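Side-chain contacts in putative xylanase (Bacteroides fragilis, PDB 2P1G), which is of unproven function, named a xylan-degrading glycosidase but belonging to the N-acetylmuramoyl-L-alanine amidase-like family of the papain-like peptidase clan: residues 54-59 with 69-74; 178-183 with 223-228. All coordinates share one frame; numbering follows the deposited sequence.

Contact 1. Residues 54-59 with 69-74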
ATOM      1  N   ALA A  54       6.245  -5.041  12.585  1.00 14.87           N
ATOM      2  CA  ALA A  54       7.079  -3.970  13.089  1.00 15.69           C
ATOM      3  C   ALA A  54       6.455  -3.214  14.277  1.00 16.68           C
ATOM      4  O   ALA A  54       7.177  -2.672  15.103  1.00 17.07           O
ATOM      5  CB  ALA A  54       7.422  -3.013  11.981  1.00 16.21           C
ATOM      6  N   LEU A  55       5.123  -3.169  14.325  1.00 16.97           N
ATOM      7  CA  LEU A  55       4.386  -2.465  15.367  1.00 17.96           C
ATOM      8  C   LEU A  55       4.387  -3.228  16.687  1.00 19.38           C
ATOM      9  O   LEU A  55       4.121  -2.636  17.744  1.00 19.73           O
ATOM     10  CB  LEU A  55       2.945  -2.234  14.920  1.00 17.58           C
ATOM     11  CG  LEU A  55       2.773  -1.097  13.902  1.00 16.32           C
ATOM     12  CD1 LEU A  55       1.362  -1.126  13.377  1.00 15.86           C
ATOM     13  CD2 LEU A  55       3.084   0.268  14.511  1.00 16.51           C
ATOM     14  N   CYS A  56       4.690  -4.520  16.629  1.00 20.19           N
ATOM     15  CA  CYS A  56       4.667  -5.371  17.828  1.00 22.19           C
ATOM     16  C   CYS A  56       5.729  -4.919  18.839  1.00 23.77           C
ATOM     17  O   CYS A  56       6.836  -4.541  18.454  1.00 23.24           O
ATOM     18  CB  CYS A  56       4.831  -6.856  17.475  1.00 21.64           C
ATOM     19  SG  CYS A  56       3.434  -7.627  16.569  1.00 23.05           S
ATOM     20  N   PRO A  57       5.381  -4.924  20.140  1.00 25.59           N
ATOM     21  CA  PRO A  57       6.341  -4.461  21.138  1.00 27.30           C
ATOM     22  C   PRO A  57       7.553  -5.391  21.205  1.00 28.40           C
ATOM     23  O   PRO A  57       8.658  -4.932  21.504  1.00 29.00           O
ATOM     24  CB  PRO A  57       5.543  -4.508  22.449  1.00 27.58           C
ATOM     25  CG  PRO A  57       4.434  -5.477  22.198  1.00 26.82           C
ATOM     26  CD  PRO A  57       4.101  -5.339  20.745  1.00 25.90           C
ATOM     27  N   GLN A  58       7.333  -6.672  20.904  1.00 29.21           N
ATOM     28  CA  GLN A  58       8.398  -7.674  20.846  1.00 30.64           C
ATOM     29  C   GLN A  58       8.666  -8.122  19.414  1.00 31.07           C
ATOM     30  O   GLN A  58       7.756  -8.154  18.588  1.00 31.13           O
ATOM     31  CB  GLN A  58       8.075  -8.884  21.727  1.00 30.84           C
ATOM     32  CG  GLN A  58       7.971  -8.580  23.222  1.00 32.24           C
ATOM     33  CD  GLN A  58       6.567  -8.185  23.635  1.00 33.91           C
ATOM     34  OE1 GLN A  58       6.368  -7.195  24.343  1.00 35.04           O
ATOM     35  NE2 GLN A  58       5.580  -8.959  23.193  1.00 33.32           N
ATOM     36  N   GLN A  59       9.920  -8.477  19.137  1.00 31.78           N
ATOM     37  CA  GLN A  59      10.381  -8.759  17.773  1.00 32.26           C
ATOM     38  C   GLN A  59      11.058 -10.116  17.654  1.00 32.88           C
ATOM     39  O   GLN A  59      11.347 -10.768  18.664  1.00 33.41           O
ATOM     40  CB  GLN A  59      11.344  -7.672  17.310  1.00 32.01           C
ATOM     41  CG  GLN A  59      10.720  -6.283  17.189  1.00 32.09           C
ATOM     42  CD  GLN A  59       9.740  -6.200  16.031  1.00 31.80           C
ATOM     43  OE1 GLN A  59      10.104  -6.443  14.876  1.00 29.83           O
ATOM     44  NE2 GLN A  59       8.483  -5.863  16.338  1.00 31.19           N
ATOM     45  N   ALA A  69      -1.730 -10.243  14.915  1.00 16.62           N
ATOM     46  CA  ALA A  69      -3.096 -10.396  14.395  1.00 16.10           C
ATOM     47  C   ALA A  69      -3.965  -9.162  14.666  1.00 15.43           C
ATOM     48  O   ALA A  69      -4.709  -8.714  13.784  1.00 14.84           O
ATOM     49  CB  ALA A  69      -3.730 -11.628  14.999  1.00 17.33           C
ATOM     50  N   ARG A  70      -3.874  -8.619  15.879  1.00 14.64           N
ATOM     51  CA  ARG A  70      -4.565  -7.369  16.216  1.00 14.38           C
ATOM     52  C   ARG A  70      -4.134  -6.227  15.288  1.00 14.05           C
ATOM     53  O   ARG A  70      -4.982  -5.527  14.696  1.00 13.88           O
ATOM     54  CB  ARG A  70      -4.290  -6.970  17.669  1.00 14.30           C
ATOM     55  CG  ARG A  70      -4.944  -5.637  18.062  1.00 15.05           C
ATOM     56  CD  ARG A  70      -4.530  -5.196  19.457  1.00 15.75           C
ATOM     57  NE  ARG A  70      -5.038  -6.129  20.454  1.00 17.85           N
ATOM     58  CZ  ARG A  70      -4.295  -6.880  21.255  1.00 20.56           C
ATOM     59  NH1 ARG A  70      -2.962  -6.825  21.235  1.00 21.06           N
ATOM     60  NH2 ARG A  70      -4.907  -7.678  22.113  1.00 19.83           N
ATOM     61  N   ASN A  71      -2.820  -6.047  15.160  1.00 13.64           N
ATOM     62  CA  ASN A  71      -2.267  -4.981  14.307  1.00 12.96           C
ATOM     63  C   ASN A  71      -2.741  -5.129  12.856  1.00 11.95           C
ATOM     64  O   ASN A  71      -3.188  -4.162  12.224  1.00 11.20           O
ATOM     65  CB  ASN A  71      -0.732  -4.987  14.364  1.00 12.85           C
ATOM     66  CG  ASN A  71      -0.178  -4.612  15.743  1.00 14.98           C
ATOM     67  OD1 ASN A  71      -0.900  -4.107  16.608  1.00 18.82           O
ATOM     68  ND2 ASN A  71       1.116  -4.845  15.939  1.00 16.34           N
ATOM     69  N   LEU A  72      -2.650  -6.341  12.333  1.00 11.25           N
ATOM     70  CA  LEU A  72      -3.014  -6.584  10.947  1.00 10.74           C
ATOM     71  C   LEU A  72      -4.469  -6.246  10.720  1.00 10.10           C
ATOM     72  O   LEU A  72      -4.805  -5.615   9.714  1.00 10.20           O
ATOM     73  CB  LEU A  72      -2.732  -8.031  10.545  1.00 11.15           C
ATOM     74  CG  LEU A  72      -3.060  -8.382   9.091  1.00 10.83           C
ATOM     75  CD1 LEU A  72      -2.121  -7.653   8.116  1.00 10.55           C
ATOM     76  CD2 LEU A  72      -2.960  -9.888   8.870  1.00 11.95           C
ATOM     77  N   GLN A  73      -5.335  -6.633  11.657  1.00  9.29           N
ATOM     78  CA  GLN A  73      -6.758  -6.330  11.516  1.00  9.51           C
ATOM     79  C   GLN A  73      -6.977  -4.803  11.488  1.00  8.80           C
ATOM     80  O   GLN A  73      -7.753  -4.294  10.675  1.00  9.45           O
ATOM     81  CB  GLN A  73      -7.561  -6.979  12.640  1.00  9.50           C
ATOM     82  CG  GLN A  73      -9.037  -6.642  12.572  1.00  9.58           C
ATOM     83  CD  GLN A  73      -9.866  -7.531  13.438  1.00 10.91           C
ATOM     84  OE1 GLN A  73      -9.483  -8.675  13.738  1.00 11.89           O
ATOM     85  NE2 GLN A  73     -11.014  -7.024  13.850  1.00 12.17           N
ATOM     86  N   ARG A  74      -6.249  -4.094  12.346  1.00  8.82           N
ATOM     87  CA  ARG A  74      -6.301  -2.631  12.420  1.00  9.53           C
ATOM     88  C   ARG A  74      -5.837  -1.910  11.152  1.00  9.32           C
ATOM     89  O   ARG A  74      -6.311  -0.812  10.821  1.00  9.88           O
ATOM     90  CB  ARG A  74      -5.467  -2.153  13.606  1.00  9.44           C
ATOM     91  CG  ARG A  74      -6.144  -2.456  14.985  1.00  8.90           C
ATOM     92  CD  ARG A  74      -5.291  -1.896  16.114  1.00 10.34           C
ATOM     93  NE  ARG A  74      -5.136  -0.434  16.009  1.00 10.08           N
ATOM     94  CZ  ARG A  74      -4.207   0.289  16.623  1.00 10.53           C
ATOM     95  NH1 ARG A  74      -3.324  -0.270  17.445  1.00 11.84           N
ATOM     96  NH2 ARG A  74      -4.172   1.591  16.428  1.00 12.05           N
TER
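Asn71, on helix 65-76, reaches across to Leu55 and Cys56 in the loop that follows helix 43-54. Start at its CB, which points at the loop but stays clear of it; the contact begins one atom further out, where CG comes within 4.0 Å of Leu55 CB. A chi1 of -66°, with CG anti to the carbonyl carbon, sends the amide outward from the helix. The small chi2 of -13° then folds OD1 back to the side of CA and leaves ND2 as the leading atom. ND2 lies in a notch: Leu55 CB sits 3.3 Å from it, almost straight above the amide plane. Cys56 SG comes to ND2 from beneath that plane at 3.7 Å, tilted rather than perpendicular. The backbone N of Cys56 is also near ND2 but makes no bond with it. What ND2 does bind is the carbonyl of Ala52, in the last turn of helix 43-54. Further along the loop, Gln59 NE2 donates to Cys56 O at 3.0 Å, a somewhat bent bond of 141°, and also reaches Met53 O. The Leu55 side chain also touches Ile75 and Met239. Chemically, then, Leu55 and Cys56 contribute van der Waals packing above and below an amide nitrogen, while a polar tie between the two helices comes from the Asn71 bond to Ala52.

Contact 2. Residues 178-183 with 223-228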
ATOM      1  N   ILE A 178       6.621   3.517   0.781  1.00  8.96           N
ATOM      2  CA  ILE A 178       6.576   4.375  -0.393  1.00  8.63           C
ATOM      3  C   ILE A 178       5.379   3.947  -1.208  1.00  9.05           C
ATOM      4  O   ILE A 178       5.301   2.784  -1.630  1.00  9.04           O
ATOM      5  CB  ILE A 178       7.825   4.186  -1.298  1.00  8.79           C
ATOM      6  CG1 ILE A 178       9.128   4.481  -0.534  1.00  9.20           C
ATOM      7  CG2 ILE A 178       7.723   5.065  -2.575  1.00  9.18           C
ATOM      8  CD1 ILE A 178       9.220   5.884   0.041  1.00  9.27           C
ATOM      9  N   ALA A 179       4.454   4.870  -1.419  1.00  8.87           N
ATOM     10  CA  ALA A 179       3.336   4.624  -2.360  1.00  8.26           C
ATOM     11  C   ALA A 179       3.587   5.355  -3.673  1.00  9.37           C
ATOM     12  O   ALA A 179       3.810   6.573  -3.692  1.00  9.83           O
ATOM     13  CB  ALA A 179       1.994   5.075  -1.754  1.00  8.73           C
ATOM     14  N   LEU A 180       3.536   4.613  -4.775  1.00  8.18           N
ATOM     15  CA  LEU A 180       3.805   5.172  -6.097  1.00  8.89           C
ATOM     16  C   LEU A 180       2.478   5.673  -6.665  1.00  8.63           C
ATOM     17  O   LEU A 180       1.555   4.870  -6.915  1.00  8.90           O
ATOM     18  CB  LEU A 180       4.365   4.094  -7.013  1.00  9.15           C
ATOM     19  CG  LEU A 180       5.715   3.454  -6.674  1.00 13.16           C
ATOM     20  CD1 LEU A 180       6.300   2.837  -7.924  1.00 15.71           C
ATOM     21  CD2 LEU A 180       6.686   4.421  -6.100  1.00 15.50           C
ATOM     22  N   THR A 181       2.402   6.979  -6.869  1.00  7.69           N
ATOM     23  CA  THR A 181       1.183   7.657  -7.301  1.00  8.16           C
ATOM     24  C   THR A 181       1.073   7.556  -8.810  1.00  8.74           C
ATOM     25  O   THR A 181       2.085   7.461  -9.508  1.00  8.15           O
ATOM     26  CB  THR A 181       1.120   9.154  -6.842  1.00  7.84           C
ATOM     27  OG1 THR A 181       2.266   9.867  -7.310  1.00  9.64           O
ATOM     28  CG2 THR A 181       1.085   9.247  -5.323  1.00 10.54           C
ATOM     29  N   THR A 182      -0.169   7.577  -9.293  1.00  9.20           N
ATOM     30  CA  THR A 182      -0.460   7.325 -10.700  1.00  9.78           C
ATOM     31  C   THR A 182      -1.541   8.285 -11.191  1.00 10.53           C
ATOM     32  O   THR A 182      -2.340   8.794 -10.391  1.00 10.73           O
ATOM     33  CB  THR A 182      -0.901   5.836 -10.946  1.00 10.25           C
ATOM     34  OG1 THR A 182      -1.156   5.623 -12.344  1.00 10.34           O
ATOM     35  CG2 THR A 182      -2.195   5.466 -10.154  1.00  8.88           C
ATOM     36  N   ASN A 183      -1.545   8.542 -12.504  1.00 10.00           N
ATOM     37  CA  ASN A 183      -2.615   9.335 -13.117  1.00 11.75           C
ATOM     38  C   ASN A 183      -3.507   8.463 -13.970  1.00 11.51           C
ATOM     39  O   ASN A 183      -4.313   8.963 -14.762  1.00 12.63           O
ATOM     40  CB  ASN A 183      -2.031  10.483 -13.950  1.00 12.22           C
ATOM     41  CG  ASN A 183      -1.065  10.008 -15.013  1.00 14.32           C
ATOM     42  OD1 ASN A 183      -1.059   8.827 -15.420  1.00 15.79           O
ATOM     43  ND2 ASN A 183      -0.274  10.957 -15.537  1.00 19.79           N
ATOM     44  N   GLN A 223      14.285   5.941 -11.131  1.00 15.52           N
ATOM     45  CA  GLN A 223      14.263   5.391 -12.486  1.00 17.58           C
ATOM     46  C   GLN A 223      12.997   4.564 -12.728  1.00 16.43           C
ATOM     47  O   GLN A 223      12.414   4.647 -13.809  1.00 17.49           O
ATOM     48  CB  GLN A 223      15.510   4.563 -12.783  1.00 17.75           C
ATOM     49  CG  GLN A 223      15.636   4.181 -14.265  1.00 21.35           C
ATOM     50  CD  GLN A 223      16.908   3.428 -14.578  1.00 22.79           C
ATOM     51  OE1 GLN A 223      18.017   3.974 -14.475  1.00 30.73           O
ATOM     52  NE2 GLN A 223      16.763   2.163 -14.978  1.00 30.66           N
ATOM     53  N   MET A 224      12.564   3.796 -11.726  1.00 14.95           N
ATOM     54  CA  MET A 224      11.283   3.062 -11.800  1.00 15.26           C
ATOM     55  C   MET A 224      10.144   4.034 -12.139  1.00 14.53           C
ATOM     56  O   MET A 224       9.279   3.737 -12.974  1.00 14.61           O
ATOM     57  CB  MET A 224      10.946   2.351 -10.471  1.00 15.06           C
ATOM     58  CG  MET A 224      11.873   1.218 -10.039  1.00 17.20           C
ATOM     59  SD  MET A 224      11.452   0.529  -8.391  1.00 16.72           S
ATOM     60  CE  MET A 224       9.678   0.361  -8.542  1.00 20.39           C
ATOM     61  N   LEU A 225      10.146   5.194 -11.490  1.00 12.86           N
ATOM     62  CA  LEU A 225       9.114   6.197 -11.698  1.00 12.45           C
ATOM     63  C   LEU A 225       9.224   6.863 -13.055  1.00 13.71           C
ATOM     64  O   LEU A 225       8.225   6.997 -13.774  1.00 13.26           O
ATOM     65  CB  LEU A 225       9.197   7.276 -10.610  1.00 12.13           C
ATOM     66  CG  LEU A 225       8.938   6.848  -9.164  1.00 10.25           C
ATOM     67  CD1 LEU A 225       9.349   7.968  -8.236  1.00  9.81           C
ATOM     68  CD2 LEU A 225       7.435   6.637  -9.011  1.00 12.36           C
ATOM     69  N   LYS A 226      10.434   7.310 -13.386  1.00 14.63           N
ATOM     70  CA  LYS A 226      10.655   8.038 -14.634  1.00 17.39           C
ATOM     71  C   LYS A 226      10.450   7.139 -15.862  1.00 18.21           C
ATOM     72  O   LYS A 226      10.126   7.624 -16.943  1.00 19.11           O
ATOM     73  CB  LYS A 226      12.036   8.719 -14.630  1.00 17.73           C
ATOM     74  CG  LYS A 226      12.107   9.901 -13.623  1.00 19.11           C
ATOM     75  CD  LYS A 226      13.499  10.534 -13.486  1.00 19.05           C
ATOM     76  CE  LYS A 226      13.469  11.663 -12.415  1.00 20.38           C
ATOM     77  NZ  LYS A 226      14.771  12.463 -12.293  1.00 21.59           N
ATOM     78  N   ASP A 227      10.596   5.832 -15.678  1.00 18.79           N
ATOM     79  CA  ASP A 227      10.421   4.882 -16.775  1.00 20.19           C
ATOM     80  C   ASP A 227       8.956   4.696 -17.196  1.00 20.52           C
ATOM     81  O   ASP A 227       8.682   4.245 -18.312  1.00 20.87           O
ATOM     82  CB  ASP A 227      11.007   3.520 -16.395  1.00 21.07           C
ATOM     83  CG  ASP A 227      12.516   3.422 -16.648  1.00 23.96           C
ATOM     84  OD1 ASP A 227      13.112   4.336 -17.262  1.00 27.07           O
ATOM     85  OD2 ASP A 227      13.113   2.408 -16.207  1.00 28.47           O
ATOM     86  N   ARG A 228       8.021   5.010 -16.304  1.00 19.68           N
ATOM     87  CA  ARG A 228       6.593   4.740 -16.542  1.00 19.91           C
ATOM     88  C   ARG A 228       5.811   6.051 -16.664  1.00 18.86           C
ATOM     89  O   ARG A 228       5.774   6.843 -15.715  1.00 17.07           O
ATOM     90  CB  ARG A 228       6.027   3.871 -15.396  1.00 20.18           C
ATOM     91  CG  ARG A 228       6.190   2.324 -15.566  1.00 22.27           C
ATOM     92  CD  ARG A 228       5.597   1.531 -14.385  1.00 23.80           C
ATOM     93  NE  ARG A 228       4.119   1.519 -14.398  1.00 29.92           N
ATOM     94  CZ  ARG A 228       3.319   1.137 -13.395  1.00 33.06           C
ATOM     95  NH1 ARG A 228       3.800   0.702 -12.227  1.00 34.71           N
ATOM     96  NH2 ARG A 228       2.003   1.201 -13.560  1.00 34.01           N
TER
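Leu180 packs against Met224 and Leu225 where helix 221-226 lies on one face of the antiparallel sheet, as in alpha+beta proteins. Strand 177-182 runs between strands 189-198 and 231-238, and its side chains alternate between the faces of the sheet. Ile178 touches Leu221 of the same helix, just ahead of the segment 223-228, along with Ala195 and Ile234. Ala179 instead meets Val189 and Met192. At Leu180 the strand comes closest to the segment, its CA 7.8 Å from that of Leu225. With chi1 at -64° and chi2 at -159°, the leucine extends toward the helix. Its CD2 meets Leu225 CD2 at 3.7 Å, the two side chains crossing at a slant. CD1 has two neighbours, Met224 CE at 4.2 Å and Leu225 CD2 at 4.1 Å, so that the Leu225 methyl sits against both branches of the fork. Nothing polar links the two segments; the contact is apolar packing, with both leucines buried. Thr181 points back from the helix and its OG1 hydrogen-bonds with Thr232 OG1. Last along the strand, Thr182 OG1 is held twice, by Ser230 O and by Thr184 N.

The two contacts do not touch: their centres are 29 Å apart and their nearest atoms about 13 Å. They lie on opposite sides of the chain's centre, the centre of contact 1 about 17 Å from it and that of contact 2 about 13 Å, and they follow one another in sequence. Contact 1 belongs to the helical part, joining the loop after helix 43-54 to helix 65-76; contact 2 belongs to the part built on the antiparallel strands, with a later helix laid on it. One has a polar group at its core, the other is apolar. No ligand or assigned active site connects them.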